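Local structure of hypothetical dTDP-4-dehydrorhamnose 3,5-epimerase (Sulfolobus tokodaii, 2B9U) at residues 8-12 against 93-98; 44-50 against 127-133. The protein probably catalyses the epimerization of dTDP-4-dehydro-6-deoxyglucose at two sugar carbons, yielding dTDP-4-dehydro-beta-L-rhamnose on the way to dTDP-L-rhamnose. One frame throughout, in Å; residues are numbered along the deposited sequence.

How the interactions relate
From the N terminus the chain runs along strand 3-9, turns, and enters strand 12-22, so the first side of interaction 1 is that turn. Segment 44-50 of interaction 2 follows, and only then come 93-98, which closes the first loop onto 8-12, and 127-133, which closes the second onto 44-50. The two closures therefore cross. Interaction 1 packs the N-terminal hairpin of the seven-stranded sheet against the start of strand 97-103, an outermost strand, within this chain, of the five-stranded sheet. Interaction 2 joins two neighbouring strands within the seven-stranded sheet. Their centres lie about 21 Å apart, on opposite sides of the chain's centre.

Interaction 1: 8-12 against 93-98; sequences LGMGI and TFGKYV
The backbones of L8 and V98 stay 7.1 Å apart at their CA atoms, and the type I' turn G9-I12 faces the type II turn T93-K96 through side chains. V98 takes the middle place with its two methyls divided. Its CG1, anti to the backbone N (chi1 173°), meets CD1 of L8 at 3.6 Å and CG2 of I12 at 3.9 Å, the L8 side chain crossing at about a right angle. Its CG2 lies 3.6 Å from CE of M10, whose side chain slides past it in the opposite direction. The turn G9-I12 is the tight end of the hairpin between strands 3-9 and 12-22, closed by the bond from I12 N to G9 O (3.0 Å); here that end lies against the start of strand 97-103, bridging the two sheets of the jelly-roll-like barrel. M10 reaches across from the turn. SD rests 3.7 Å from CB of T93, and the bend at chi3 (-101°) carries CE back past the backbone of K96 and Y97 toward V98. OG1 of T93 lies beside the sulfur but is hydrogen-bonded to the carboxylate of D86 and to S91. An alanine here would lack CG, SD and CE, and is likely to leave a gap between T93 and CG2 of V98. L110 of strand 109-112 touches both L8 and I12, and F116 of strand 116-122 touches M10 and I12.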
loop_
_atom_site.group_PDB
_atom_site.type_symbol
_atom_site.label_atom_id
_atom_site.label_comp_id
_atom_site.label_asym_id
_atom_site.label_seq_id
_atom_site.Cartn_x
_atom_site.Cartn_y
_atom_site.Cartn_z
ATOM N N LEU A 8 -19.109 -5.476 10.217
ATOM C CA LEU A 8 -19.394 -4.423 11.192
ATOM C C LEU A 8 -20.760 -3.759 10.979
ATOM O O LEU A 8 -21.122 -2.815 11.683
ATOM C CB LEU A 8 -18.261 -3.386 11.227
ATOM C CG LEU A 8 -16.813 -3.873 11.454
ATOM C CD1 LEU A 8 -15.915 -2.684 11.672
ATOM C CD2 LEU A 8 -16.641 -4.860 12.630
ATOM N N GLY A 9 -21.523 -4.272 10.016
ATOM C CA GLY A 9 -22.812 -3.695 9.658
ATOM C C GLY A 9 -22.764 -2.887 8.378
ATOM O O GLY A 9 -21.754 -2.249 8.077
ATOM N N MET A 10 -23.862 -2.936 7.621
ATOM C CA MET A 10 -24.120 -2.064 6.449
ATOM C C MET A 10 -23.179 -2.279 5.264
ATOM O O MET A 10 -23.102 -1.429 4.387
ATOM C CB MET A 10 -24.107 -0.563 6.813
ATOM C CG MET A 10 -24.685 -0.145 8.145
ATOM S SD MET A 10 -24.545 1.655 8.317
ATOM C CE MET A 10 -23.115 1.819 9.377
ATOM N N GLY A 11 -22.457 -3.393 5.244
ATOM C CA GLY A 11 -21.473 -3.656 4.195
ATOM C C GLY A 11 -20.036 -3.320 4.570
ATOM O O GLY A 11 -19.116 -3.529 3.776
ATOM N N ILE A 12 -19.843 -2.816 5.787
ATOM C CA ILE A 12 -18.514 -2.454 6.303
ATOM C C ILE A 12 -17.891 -3.729 6.863
ATOM O O ILE A 12 -18.557 -4.490 7.584
ATOM C CB ILE A 12 -18.599 -1.344 7.412
ATOM C CG1 ILE A 12 -19.370 -0.107 6.921
ATOM C CG2 ILE A 12 -17.204 -0.962 7.966
ATOM C CD1 ILE A 12 -18.645 0.733 5.897
ATOM N N THR A 93 -30.347 2.793 7.065
ATOM C CA THR A 93 -29.262 3.145 7.981
ATOM C C THR A 93 -28.600 4.483 7.620
ATOM O O THR A 93 -27.480 4.760 8.056
ATOM C CB THR A 93 -28.174 2.050 8.003
ATOM O OG1 THR A 93 -27.739 1.786 6.660
ATOM C CG2 THR A 93 -28.696 0.760 8.637
ATOM N N PHE A 94 -29.286 5.302 6.822
ATOM C CA PHE A 94 -28.792 6.635 6.455
ATOM C C PHE A 94 -28.486 7.465 7.704
ATOM O O PHE A 94 -29.335 7.611 8.594
ATOM C CB PHE A 94 -29.807 7.362 5.570
ATOM C CG PHE A 94 -29.436 8.785 5.241
ATOM C CD1 PHE A 94 -28.507 9.069 4.244
ATOM C CD2 PHE A 94 -30.041 9.846 5.903
ATOM C CE1 PHE A 94 -28.176 10.386 3.923
ATOM C CE2 PHE A 94 -29.709 11.169 5.592
ATOM C CZ PHE A 94 -28.774 11.440 4.602
ATOM N N GLY A 95 -27.261 7.986 7.767
ATOM C CA GLY A 95 -26.817 8.763 8.912
ATOM C C GLY A 95 -26.173 7.929 10.001
ATOM O O GLY A 95 -25.628 8.480 10.944
ATOM N N LYS A 96 -26.239 6.605 9.882
ATOM C CA LYS A 96 -25.560 5.716 10.834
ATOM C C LYS A 96 -24.095 5.533 10.434
ATOM O O LYS A 96 -23.716 5.740 9.271
ATOM C CB LYS A 96 -26.260 4.354 10.936
ATOM C CG LYS A 96 -27.730 4.416 11.380
ATOM C CD LYS A 96 -27.896 4.684 12.876
ATOM C CE LYS A 96 -29.378 4.798 13.256
ATOM N NZ LYS A 96 -30.219 3.738 12.591
ATOM N N TYR A 97 -23.271 5.137 11.394
ATOM C CA TYR A 97 -21.835 5.107 11.153
ATOM C C TYR A 97 -21.125 3.987 11.882
ATOM O O TYR A 97 -21.595 3.506 12.927
ATOM C CB TYR A 97 -21.202 6.467 11.492
ATOM C CG TYR A 97 -21.353 6.876 12.941
ATOM C CD1 TYR A 97 -20.496 6.375 13.918
ATOM C CD2 TYR A 97 -22.353 7.770 13.337
ATOM C CE1 TYR A 97 -20.635 6.737 15.246
ATOM C CE2 TYR A 97 -22.495 8.137 14.671
ATOM C CZ TYR A 97 -21.623 7.621 15.617
ATOM O OH TYR A 97 -21.734 7.968 16.943
ATOM N N VAL A 98 -19.991 3.577 11.322
ATOM C CA VAL A 98 -19.102 2.614 11.955
ATOM C C VAL A 98 -17.811 3.336 12.358
ATOM O O VAL A 98 -17.281 4.155 11.597
ATOM C CB VAL A 98 -18.806 1.389 11.017
ATOM C CG1 VAL A 98 -17.740 0.476 11.602
ATOM C CG2 VAL A 98 -20.076 0.595 10.749
#

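Interaction 2: 44-50 against 127-133; sequences VIQTNMS and IVIYFIT
A classic beta bulge sets two residues of one strand, I45 and Q46, opposite the single I132 of the other, at one end of an antiparallel ladder that is regular from Q46 to S50. The carbonyl O of I132 accepts two donors: I45 N at 2.7 Å, almost straight, and the more distant Q46 N at 3.3 Å, tilted 24° from the carbonyl plane. Beyond the bulge, N48 with Y130 and S50 with V128 are hydrogen-bonded pairs. Q46, N48, S50, Y130 and I132 share one face of the sheet. There NE2 of Q46 gives a straight bond to OD1 of N48 (3.0 Å), while CD1 of I132 packs against the N48 amide. The Y130 ring presents its edge to N48 O and S50 N; chi1 of -42° lays it along strand 44-50, from N48 toward S50, where its OH hydrogen-bonds OG of S50 at 2.8 Å. On the other face CG2 of T47 meets CG2 of I129 at 3.7 Å. OE1 of Q46 accepts from the backbone N of Y137, whose ring is predicted to stack on the substrate's thymine. Strand 70-75 flanks 127-133 on its far side, F120 of strand 116-122 touches S50 and Y130, and a strand of the second subunit continues the sheet beyond 46-50.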
loop_
_atom_site.group_PDB
_atom_site.type_symbol
_atom_site.label_atom_id
_atom_site.label_comp_id
_atom_site.label_asym_id
_atom_site.label_seq_id
_atom_site.Cartn_x
_atom_site.Cartn_y
_atom_site.Cartn_z
ATOM N N VAL A 44 -8.423 -3.371 -6.789
ATOM C CA VAL A 44 -7.869 -2.069 -6.454
ATOM C C VAL A 44 -7.445 -1.359 -7.743
ATOM O O VAL A 44 -6.798 -1.955 -8.602
ATOM C CB VAL A 44 -6.677 -2.201 -5.457
ATOM C CG1 VAL A 44 -6.015 -0.847 -5.202
ATOM C CG2 VAL A 44 -7.157 -2.811 -4.105
ATOM N N ILE A 45 -7.822 -0.088 -7.876
ATOM C CA ILE A 45 -7.529 0.675 -9.084
ATOM C C ILE A 45 -6.603 1.872 -8.839
ATOM O O ILE A 45 -5.999 2.397 -9.781
ATOM C CB ILE A 45 -8.832 1.097 -9.829
ATOM C CG1 ILE A 45 -9.826 1.818 -8.905
ATOM C CG2 ILE A 45 -9.551 -0.152 -10.370
ATOM C CD1 ILE A 45 -9.525 3.266 -8.590
ATOM N N GLN A 46 -6.486 2.275 -7.576
ATOM C CA GLN A 46 -5.699 3.440 -7.169
ATOM C C GLN A 46 -5.259 3.209 -5.734
ATOM O O GLN A 46 -5.988 2.604 -4.970
ATOM C CB GLN A 46 -6.560 4.705 -7.240
ATOM C CG GLN A 46 -5.883 5.947 -6.744
ATOM C CD GLN A 46 -6.526 7.215 -7.229
ATOM O OE1 GLN A 46 -7.277 7.215 -8.203
ATOM N NE2 GLN A 46 -6.209 8.325 -6.567
ATOM N N THR A 47 -4.048 3.637 -5.395
ATOM C CA THR A 47 -3.589 3.623 -4.000
ATOM C C THR A 47 -3.089 5.014 -3.617
ATOM O O THR A 47 -2.273 5.624 -4.327
ATOM C CB THR A 47 -2.559 2.491 -3.760
ATOM O OG1 THR A 47 -3.196 1.240 -4.020
ATOM C CG2 THR A 47 -2.026 2.465 -2.315
ATOM N N ASN A 48 -3.619 5.543 -2.525
ATOM C CA ASN A 48 -3.162 6.827 -1.988
ATOM C C ASN A 48 -2.456 6.642 -0.645
ATOM O O ASN A 48 -2.598 5.595 -0.010
ATOM C CB ASN A 48 -4.343 7.787 -1.802
ATOM C CG ASN A 48 -4.952 8.258 -3.126
ATOM O OD1 ASN A 48 -4.339 8.150 -4.178
ATOM N ND2 ASN A 48 -6.150 8.815 -3.057
ATOM N N MET A 49 -1.725 7.675 -0.221
ATOM C CA MET A 49 -1.087 7.712 1.090
ATOM C C MET A 49 -1.128 9.105 1.680
ATOM O O MET A 49 -0.919 10.099 0.985
ATOM C CB MET A 49 0.370 7.220 1.022
ATOM C CG MET A 49 1.058 7.125 2.401
ATOM S SD MET A 49 2.715 6.419 2.365
ATOM C CE MET A 49 3.707 7.857 2.706
ATOM N N SER A 50 -1.420 9.174 2.976
ATOM C CA SER A 50 -1.329 10.434 3.705
ATOM C C SER A 50 -0.512 10.249 4.957
ATOM O O SER A 50 -0.494 9.156 5.541
ATOM C CB SER A 50 -2.710 10.990 4.055
ATOM O OG SER A 50 -3.406 10.158 4.966
ATOM N N ILE A 127 0.582 7.270 9.344
ATOM C CA ILE A 127 0.564 6.991 7.914
ATOM C C ILE A 127 -0.623 6.108 7.600
ATOM O O ILE A 127 -0.756 4.972 8.119
ATOM C CB ILE A 127 1.860 6.295 7.435
ATOM C CG1 ILE A 127 3.072 7.207 7.665
ATOM C CG2 ILE A 127 1.761 5.922 5.953
ATOM C CD1 ILE A 127 4.378 6.452 7.760
ATOM N N VAL A 128 -1.475 6.636 6.737
ATOM C CA VAL A 128 -2.638 5.923 6.268
ATOM C C VAL A 128 -2.438 5.622 4.787
ATOM O O VAL A 128 -1.997 6.492 4.018
ATOM C CB VAL A 128 -3.930 6.761 6.544
ATOM C CG1 VAL A 128 -5.181 6.109 5.983
ATOM C CG2 VAL A 128 -4.079 6.984 8.031
ATOM N N ILE A 129 -2.730 4.380 4.419
ATOM C CA ILE A 129 -2.785 3.916 3.034
ATOM C C ILE A 129 -4.240 3.685 2.673
ATOM O O ILE A 129 -5.000 3.073 3.436
ATOM C CB ILE A 129 -1.999 2.587 2.834
ATOM C CG1 ILE A 129 -0.586 2.708 3.408
ATOM C CG2 ILE A 129 -1.999 2.148 1.348
ATOM C CD1 ILE A 129 0.484 3.154 2.475
ATOM N N TYR A 130 -4.634 4.190 1.508
ATOM C CA TYR A 130 -5.994 3.975 1.012
ATOM C C TYR A 130 -5.934 3.104 -0.241
ATOM O O TYR A 130 -5.384 3.538 -1.265
ATOM C CB TYR A 130 -6.655 5.318 0.648
ATOM C CG TYR A 130 -6.461 6.504 1.586
ATOM C CD1 TYR A 130 -5.207 7.099 1.768
ATOM C CD2 TYR A 130 -7.555 7.076 2.240
ATOM C CE1 TYR A 130 -5.050 8.219 2.600
ATOM C CE2 TYR A 130 -7.411 8.199 3.072
ATOM C CZ TYR A 130 -6.154 8.757 3.249
ATOM O OH TYR A 130 -6.007 9.862 4.060
ATOM N N PHE A 131 -6.467 1.887 -0.188
ATOM C CA PHE A 131 -6.594 1.092 -1.403
ATOM C C PHE A 131 -7.963 1.385 -1.981
ATOM O O PHE A 131 -8.987 1.140 -1.321
ATOM C CB PHE A 131 -6.415 -0.400 -1.144
ATOM C CG PHE A 131 -5.131 -0.746 -0.456
ATOM C CD1 PHE A 131 -3.935 -0.790 -1.167
ATOM C CD2 PHE A 131 -5.116 -1.042 0.905
ATOM C CE1 PHE A 131 -2.737 -1.120 -0.519
ATOM C CE2 PHE A 131 -3.933 -1.360 1.558
ATOM C CZ PHE A 131 -2.740 -1.405 0.840
ATOM N N ILE A 132 -7.982 1.950 -3.187
ATOM C CA ILE A 132 -9.222 2.506 -3.765
ATOM C C ILE A 132 -9.740 1.608 -4.880
ATOM O O ILE A 132 -8.981 1.196 -5.778
ATOM C CB ILE A 132 -9.033 4.001 -4.215
ATOM C CG1 ILE A 132 -8.813 4.884 -2.993
ATOM C CG2 ILE A 132 -10.251 4.561 -5.009
ATOM C CD1 ILE A 132 -8.037 6.142 -3.292
ATOM N N THR A 133 -11.024 1.261 -4.787
ATOM C CA THR A 133 -11.670 0.388 -5.767
ATOM C C THR A 133 -12.730 1.184 -6.519
ATOM O O THR A 133 -13.051 2.319 -6.138
ATOM C CB THR A 133 -12.314 -0.864 -5.106
ATOM O OG1 THR A 133 -13.497 -0.478 -4.397
ATOM C CG2 THR A 133 -11.330 -1.574 -4.134
#